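Local coordinates for beta-lactamase-related domain-containing protein (Bacteroides dorei DSM 17855, PDB 5TGF) that is of unknown function but is probably a serine hydrolase of the beta-lactamase and penicillin-binding-protein family that can bind calcium, at residues 12-17 and 43-48; 18-23 and 318-323; 53-58 and 193-198. All coordinates share one frame; numbering follows the deposited sequence.

Contacts 1 and 2 share helix 11-22, contact 1 using its first half and contact 2 its second; their centres are about 12 Å apart and they touch where Y45 packs on S18 and M21. Contact 1 joins the helix to strand 38-46, an outermost strand of the six-stranded antiparallel sheet; contact 2 joins it to the loop before helix 328-337. That C-terminal helix packs against helix 11-22 through L13 on L329, V333 and I336, bringing the terminal helices together. Contact 3 follows contact 1 and falls within the long chain segment between the two halves of contact 2. Its centre lies about 22 Å and about 20 Å from the centres of contacts 1 and 2, beside the probable active-site serine, although F48 still reaches V54.

Contact 1. Residues 12-17 and 43-48; sequences PLDSII and KAYGSF
D14 and Y45 meet through a short hydrogen bond, Y45 OH to D14 OD1 at 2.5 Å, which uses the anti lone pair of the carboxylate oxygen. The same OD1 takes a second donor: K43 NZ comes in on the syn side, 23° out of the carboxylate plane, at 2.6 Å, and completes a salt bridge. With D14 CG anti to the backbone N (chi1 -176°), the carboxylate is carried off the helix flank to the phenol edge, its plane turned 43° from the ring. The tight part is the ring face, where I17 sets its CG2 methyl over the centre of the Y45 ring, 3.5 Å from the centroid, in a CH-pi contact. I17 is buried and also packs on I31 of strand 28-35. By contrast, D14 and K43 are partly exposed, and the fully extended lysine chain runs along the looser side. A type II' turn from Y45 to F48 carries the chain away. With two donors on one oxygen, D14 is probably held as the carboxylate; its negative charge would offset that of K43, while it anchors the phenol hydroxyl at the ring edge and the I17 methyl covers one ring face.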
# COMPACT_ATOMS: atom_id res chain seq x y z
N PRO A 12 6.41 14.34 21.92
CA PRO A 12 5.10 14.63 21.33
C PRO A 12 4.50 13.41 20.56
O PRO A 12 3.28 13.20 20.58
CB PRO A 12 5.39 15.81 20.41
CG PRO A 12 6.64 16.42 20.94
CD PRO A 12 7.45 15.26 21.41
N LEU A 13 5.35 12.62 19.91
CA LEU A 13 4.88 11.43 19.20
C LEU A 13 4.40 10.38 20.20
O LEU A 13 3.31 9.82 20.07
CB LEU A 13 5.99 10.86 18.32
CG LEU A 13 5.67 9.61 17.52
CD1 LEU A 13 4.57 9.93 16.52
CD2 LEU A 13 6.92 9.10 16.79
N ASP A 14 5.22 10.13 21.23
CA ASP A 14 4.88 9.14 22.26
C ASP A 14 3.57 9.53 22.97
O ASP A 14 2.74 8.68 23.29
CB ASP A 14 6.05 9.02 23.24
CG ASP A 14 5.84 7.93 24.31
OD1 ASP A 14 5.38 6.80 23.98
OD2 ASP A 14 6.24 8.18 25.47
N SER A 15 3.33 10.83 23.13
CA SER A 15 2.13 11.27 23.85
C SER A 15 0.92 10.96 23.02
O SER A 15 -0.11 10.55 23.54
CB SER A 15 2.15 12.77 24.17
OG SER A 15 3.06 13.06 25.21
N ILE A 16 1.03 11.18 21.71
CA ILE A 16 -0.13 10.96 20.84
C ILE A 16 -0.47 9.46 20.79
O ILE A 16 -1.62 9.09 20.93
CB ILE A 16 0.13 11.49 19.42
CG1 ILE A 16 0.21 13.03 19.45
CG2 ILE A 16 -0.97 11.02 18.46
CD1 ILE A 16 0.74 13.65 18.15
N ILE A 17 0.53 8.62 20.63
CA ILE A 17 0.27 7.18 20.56
C ILE A 17 -0.26 6.65 21.92
O ILE A 17 -1.20 5.86 21.96
CB ILE A 17 1.53 6.40 20.12
CG1 ILE A 17 1.96 6.85 18.73
CG2 ILE A 17 1.28 4.91 20.14
CD1 ILE A 17 3.30 6.32 18.26
N LYS A 43 9.40 1.77 19.67
CA LYS A 43 8.68 1.53 20.91
C LYS A 43 7.46 0.68 20.65
O LYS A 43 6.78 0.86 19.61
CB LYS A 43 8.22 2.84 21.54
CG LYS A 43 7.61 2.66 22.92
CD LYS A 43 7.39 3.98 23.63
CE LYS A 43 6.76 3.73 24.99
NZ LYS A 43 6.37 5.01 25.65
N ALA A 44 7.19 -0.24 21.56
CA ALA A 44 5.99 -1.05 21.48
C ALA A 44 5.06 -0.68 22.63
O ALA A 44 5.51 -0.25 23.69
CB ALA A 44 6.34 -2.53 21.50
N TYR A 45 3.76 -0.77 22.39
CA TYR A 45 2.72 -0.36 23.35
C TYR A 45 1.76 -1.51 23.58
O TYR A 45 1.55 -2.37 22.71
CB TYR A 45 1.92 0.83 22.79
CG TYR A 45 2.72 2.08 22.55
CD1 TYR A 45 3.54 2.20 21.44
CD2 TYR A 45 2.67 3.16 23.44
CE1 TYR A 45 4.27 3.35 21.19
CE2 TYR A 45 3.42 4.31 23.21
CZ TYR A 45 4.23 4.40 22.09
OH TYR A 45 4.99 5.54 21.81
N GLY A 46 1.17 -1.55 24.77
CA GLY A 46 0.23 -2.60 25.13
C GLY A 46 0.85 -3.96 24.98
O GLY A 46 1.96 -4.18 25.43
N SER A 47 0.15 -4.86 24.30
CA SER A 47 0.54 -6.25 24.15
C SER A 47 1.64 -6.48 23.12
O SER A 47 2.21 -7.56 23.07
CB SER A 47 -0.71 -7.10 23.75
OG SER A 47 -1.51 -6.39 22.79
N PHE A 48 1.95 -5.49 22.29
CA PHE A 48 2.74 -5.71 21.08
C PHE A 48 4.24 -5.83 21.33
O PHE A 48 4.76 -5.27 22.27
CB PHE A 48 2.53 -4.53 20.10
CG PHE A 48 1.36 -4.69 19.19
CD1 PHE A 48 0.15 -5.18 19.66
CD2 PHE A 48 1.49 -4.39 17.85
CE1 PHE A 48 -0.94 -5.31 18.81
CE2 PHE A 48 0.42 -4.52 17.00
CZ PHE A 48 -0.80 -4.99 17.48

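Contact 2. Residues 18-23 and 318-323; sequences SSWMDK and DGFSSF
W20 and F320 form a T-shaped pair in which the phenylalanine supplies the edge and the indole the face. The F320 ring directs CE1 at the five-membered ring of W20, 3.6 Å from NE1 and 3.7 Å from CD1, displaced toward the rim of the indole. The planes stand at 62° and the centroids lie 5.0 Å apart, a tilted version of the edge-to-face geometry. W20 reaches this position by turning its CG away from the carbonyl carbon (chi1 -59°), which swings the indole off the helix flank. F320 answers from the loop, where a CG trans to the backbone N (chi1 167°) directs its ring toward W20. Its backbone is shaped by an Asx turn: F320 N donates to D318 OD1 at 3.1 Å, from above the carboxylate plane. Further on, S321 OG accepts from F323 N in an ST turn. The aromatic pair extends outside the two segments, since F320 also stacks with Y25 and W20 meets F306 of strand 302-307 edge-to-face. W20 further packs on V328 and L329. This is an aromatic cluster tying the end of the N-terminal helix to the loop ahead of the C-terminal helix, the two terminal helices that pack on the sheet in beta-lactamase-type folds.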
# COMPACT_ATOMS: atom_id res chain seq x y z
N SER A 18 0.31 7.12 23.02
CA SER A 18 -0.12 6.68 24.34
C SER A 18 -1.57 7.05 24.60
O SER A 18 -2.33 6.25 25.17
CB SER A 18 0.79 7.26 25.44
OG SER A 18 2.11 6.77 25.29
N SER A 19 -1.97 8.24 24.16
CA SER A 19 -3.35 8.67 24.30
C SER A 19 -4.31 7.77 23.52
O SER A 19 -5.43 7.53 23.96
CB SER A 19 -3.53 10.12 23.82
OG SER A 19 -3.61 10.18 22.40
N TRP A 20 -3.92 7.32 22.33
CA TRP A 20 -4.74 6.31 21.63
C TRP A 20 -4.87 5.00 22.44
O TRP A 20 -5.92 4.38 22.47
CB TRP A 20 -4.20 5.96 20.25
CG TRP A 20 -4.09 7.12 19.29
CD1 TRP A 20 -4.84 8.27 19.29
CD2 TRP A 20 -3.18 7.21 18.18
NE1 TRP A 20 -4.44 9.08 18.23
CE2 TRP A 20 -3.42 8.45 17.55
CE3 TRP A 20 -2.22 6.35 17.64
CZ2 TRP A 20 -2.73 8.84 16.40
CZ3 TRP A 20 -1.50 6.77 16.51
CH2 TRP A 20 -1.73 8.02 15.94
N MSE A 21 -3.82 4.60 23.14
CA MSE A 21 -3.86 3.37 23.94
C MSE A 21 -4.71 3.61 25.19
O MSE A 21 -5.53 2.78 25.55
CB MSE A 21 -2.45 2.93 24.35
CG MSE A 21 -1.48 2.81 23.16
SE MSE A 21 -2.01 1.27 22.03
CE MSE A 21 -1.05 1.84 20.42
N ASP A 22 -4.56 4.78 25.81
CA ASP A 22 -5.33 5.10 27.01
C ASP A 22 -6.83 5.21 26.72
O ASP A 22 -7.64 4.82 27.57
CB ASP A 22 -4.82 6.39 27.65
CG ASP A 22 -3.39 6.27 28.16
OD1 ASP A 22 -2.93 5.13 28.38
OD2 ASP A 22 -2.70 7.30 28.27
N LYS A 23 -7.21 5.62 25.51
CA LYS A 23 -8.64 5.69 25.14
C LYS A 23 -9.20 4.39 24.60
O LYS A 23 -10.36 4.32 24.21
CB LYS A 23 -8.88 6.80 24.12
CG LYS A 23 -8.53 8.17 24.64
CD LYS A 23 -8.58 9.24 23.57
CE LYS A 23 -7.91 10.49 24.09
NZ LYS A 23 -7.73 11.51 23.02
N ASP A 318 -15.64 10.84 18.86
CA ASP A 318 -14.79 11.97 19.22
C ASP A 318 -13.98 12.55 18.05
O ASP A 318 -13.10 13.41 18.24
CB ASP A 318 -13.86 11.57 20.38
CG ASP A 318 -13.02 10.31 20.06
OD1 ASP A 318 -12.98 9.90 18.88
OD2 ASP A 318 -12.44 9.75 21.01
N GLY A 319 -14.23 12.06 16.85
CA GLY A 319 -13.52 12.58 15.68
C GLY A 319 -12.24 11.82 15.32
O GLY A 319 -11.64 12.08 14.27
N PHE A 320 -11.82 10.89 16.16
CA PHE A 320 -10.65 10.06 15.82
C PHE A 320 -10.99 9.20 14.61
O PHE A 320 -12.12 8.71 14.47
CB PHE A 320 -10.23 9.18 17.00
CG PHE A 320 -9.25 8.08 16.66
CD1 PHE A 320 -7.88 8.30 16.72
CD2 PHE A 320 -9.71 6.82 16.32
CE1 PHE A 320 -6.99 7.28 16.41
CE2 PHE A 320 -8.82 5.78 16.07
CZ PHE A 320 -7.47 6.01 16.10
N SER A 321 -9.98 8.95 13.78
CA SER A 321 -10.11 8.03 12.67
C SER A 321 -8.79 7.31 12.49
O SER A 321 -7.76 7.96 12.29
CB SER A 321 -10.43 8.74 11.35
OG SER A 321 -10.44 7.81 10.27
N SER A 322 -8.86 5.97 12.51
CA SER A 322 -7.66 5.16 12.33
C SER A 322 -7.16 5.19 10.88
O SER A 322 -6.10 4.63 10.57
CB SER A 322 -7.91 3.71 12.77
OG SER A 322 -9.02 3.15 12.11
N PHE A 323 -7.96 5.75 9.97
CA PHE A 323 -7.53 5.93 8.57
C PHE A 323 -7.15 7.39 8.26
O PHE A 323 -5.97 7.71 7.99
CB PHE A 323 -8.65 5.44 7.64
CG PHE A 323 -8.30 5.50 6.18
CD1 PHE A 323 -7.23 4.77 5.67
CD2 PHE A 323 -9.12 6.17 5.30
CE1 PHE A 323 -6.92 4.81 4.32
CE2 PHE A 323 -8.86 6.17 3.93
CZ PHE A 323 -7.75 5.49 3.44

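Contact 3. Residues 53-58 and 193-198; sequences KVYVAS and GGHAPM
The contact between residues 53-58 and the loop 193-198 lies in the chain just ahead of a probable SxxK motif, in which S58 heads the pattern completed by K61. Y55 and H195 carry most of it. Y55 lays its CB over the centre of the imidazole, 3.6 Å from the ring centroid and 9° off the normal, a CH-pi contact in which CB is also 3.6 Å from H195 CD2. Y55 CG stands anti to the carbonyl carbon (chi1 -72°), and this carries the phenol ring beyond CB off from the loop. The phenol and imidazole planes are 21° apart, yet the rings are offset, with little of one lying over the other. On the opposite face of the imidazole sits G193 O, 3.8 Å above its centre, so H195 is sandwiched between a methylene group and a backbone carbonyl. Both of its nitrogens are engaged as well, ND1 with N190 OD1 and NE2 with H309 NE2, which fixes the rotation of the ring. Nearer the serine, A57 touches the loop through CB, 3.5 Å from G194 O. A57 has a positive phi, part of the bend that leads from the strand to S58, whose OG is hydrogen-bonded to K61 NZ and Y147 OH, consistent with the catalytic groups of serine beta-lactamases. Behind the bend, strand 54-55 pairs antiparallel with strand 204-205, while V54 and V56 pack on I307 of strand 302-307; the loop enters helix 198-201 through a cis peptide before P197, the N-cap residue.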
# COMPACT_ATOMS: atom_id res chain seq x y z
N LYS A 53 2.35 -10.24 14.78
CA LYS A 53 1.76 -10.27 13.47
C LYS A 53 0.41 -9.55 13.47
O LYS A 53 -0.40 -9.75 14.38
CB LYS A 53 1.60 -11.71 12.99
CG LYS A 53 2.91 -12.34 12.60
CD LYS A 53 2.73 -13.80 12.22
CE LYS A 53 2.18 -13.93 10.81
NZ LYS A 53 1.74 -15.32 10.55
N VAL A 54 0.19 -8.70 12.47
CA VAL A 54 -1.02 -7.91 12.37
C VAL A 54 -1.51 -7.93 10.93
O VAL A 54 -0.71 -7.81 9.97
CB VAL A 54 -0.77 -6.44 12.79
CG1 VAL A 54 -2.07 -5.66 12.77
CG2 VAL A 54 -0.15 -6.33 14.18
N TYR A 55 -2.82 -8.06 10.76
CA TYR A 55 -3.45 -7.83 9.45
C TYR A 55 -3.56 -6.33 9.17
O TYR A 55 -4.25 -5.62 9.88
CB TYR A 55 -4.83 -8.46 9.42
CG TYR A 55 -4.76 -9.96 9.36
CD1 TYR A 55 -4.47 -10.59 8.17
CD2 TYR A 55 -4.91 -10.74 10.52
CE1 TYR A 55 -4.29 -11.97 8.11
CE2 TYR A 55 -4.75 -12.14 10.47
CZ TYR A 55 -4.40 -12.72 9.28
OH TYR A 55 -4.26 -14.09 9.15
N VAL A 56 -2.80 -5.85 8.19
CA VAL A 56 -2.61 -4.38 8.00
C VAL A 56 -3.38 -3.81 6.82
O VAL A 56 -3.27 -2.60 6.48
CB VAL A 56 -1.12 -4.02 7.83
CG1 VAL A 56 -0.37 -4.38 9.11
CG2 VAL A 56 -0.51 -4.69 6.63
N ALA A 57 -4.21 -4.65 6.21
CA ALA A 57 -5.11 -4.19 5.15
C ALA A 57 -4.38 -3.46 4.03
O ALA A 57 -3.39 -3.99 3.53
CB ALA A 57 -6.22 -3.36 5.77
N SER A 58 -4.76 -2.22 3.70
CA SER A 58 -4.19 -1.55 2.54
C SER A 58 -2.74 -1.17 2.67
O SER A 58 -2.14 -0.78 1.68
CB SER A 58 -4.98 -0.31 2.16
OG SER A 58 -6.28 -0.70 1.78
N GLY A 193 -13.22 -9.58 7.92
CA GLY A 193 -13.76 -8.36 7.34
C GLY A 193 -12.69 -7.29 7.29
O GLY A 193 -12.04 -6.97 8.31
N GLY A 194 -12.47 -6.76 6.09
CA GLY A 194 -11.49 -5.72 5.89
C GLY A 194 -10.05 -6.16 5.73
O GLY A 194 -9.14 -5.30 5.64
N HIS A 195 -9.83 -7.47 5.62
CA HIS A 195 -8.50 -8.00 5.30
C HIS A 195 -8.47 -8.76 3.98
O HIS A 195 -7.81 -9.80 3.82
CB HIS A 195 -7.97 -8.88 6.43
CG HIS A 195 -8.19 -8.32 7.81
ND1 HIS A 195 -8.66 -9.09 8.85
CD2 HIS A 195 -8.01 -7.08 8.31
CE1 HIS A 195 -8.78 -8.34 9.93
NE2 HIS A 195 -8.39 -7.12 9.63
N ALA A 196 -9.14 -8.18 3.00
CA ALA A 196 -9.40 -8.80 1.71
C ALA A 196 -9.72 -7.68 0.71
O ALA A 196 -10.06 -6.59 1.15
CB ALA A 196 -10.59 -9.75 1.81
N PRO A 197 -9.53 -7.92 -0.61
CA PRO A 197 -9.05 -9.13 -1.27
C PRO A 197 -7.54 -9.29 -1.10
O PRO A 197 -6.91 -8.45 -0.46
CB PRO A 197 -9.40 -8.93 -2.74
CG PRO A 197 -9.65 -7.49 -2.91
CD PRO A 197 -9.85 -6.85 -1.57
N MSE A 198 -6.98 -10.36 -1.64
CA MSE A 198 -5.55 -10.71 -1.37
C MSE A 198 -4.61 -9.52 -1.44
O MSE A 198 -3.90 -9.23 -0.47
CB MSE A 198 -5.11 -11.83 -2.34
CG MSE A 198 -3.75 -12.40 -1.95
SE MSE A 198 -3.05 -13.65 -3.31
CE MSE A 198 -4.38 -15.07 -3.01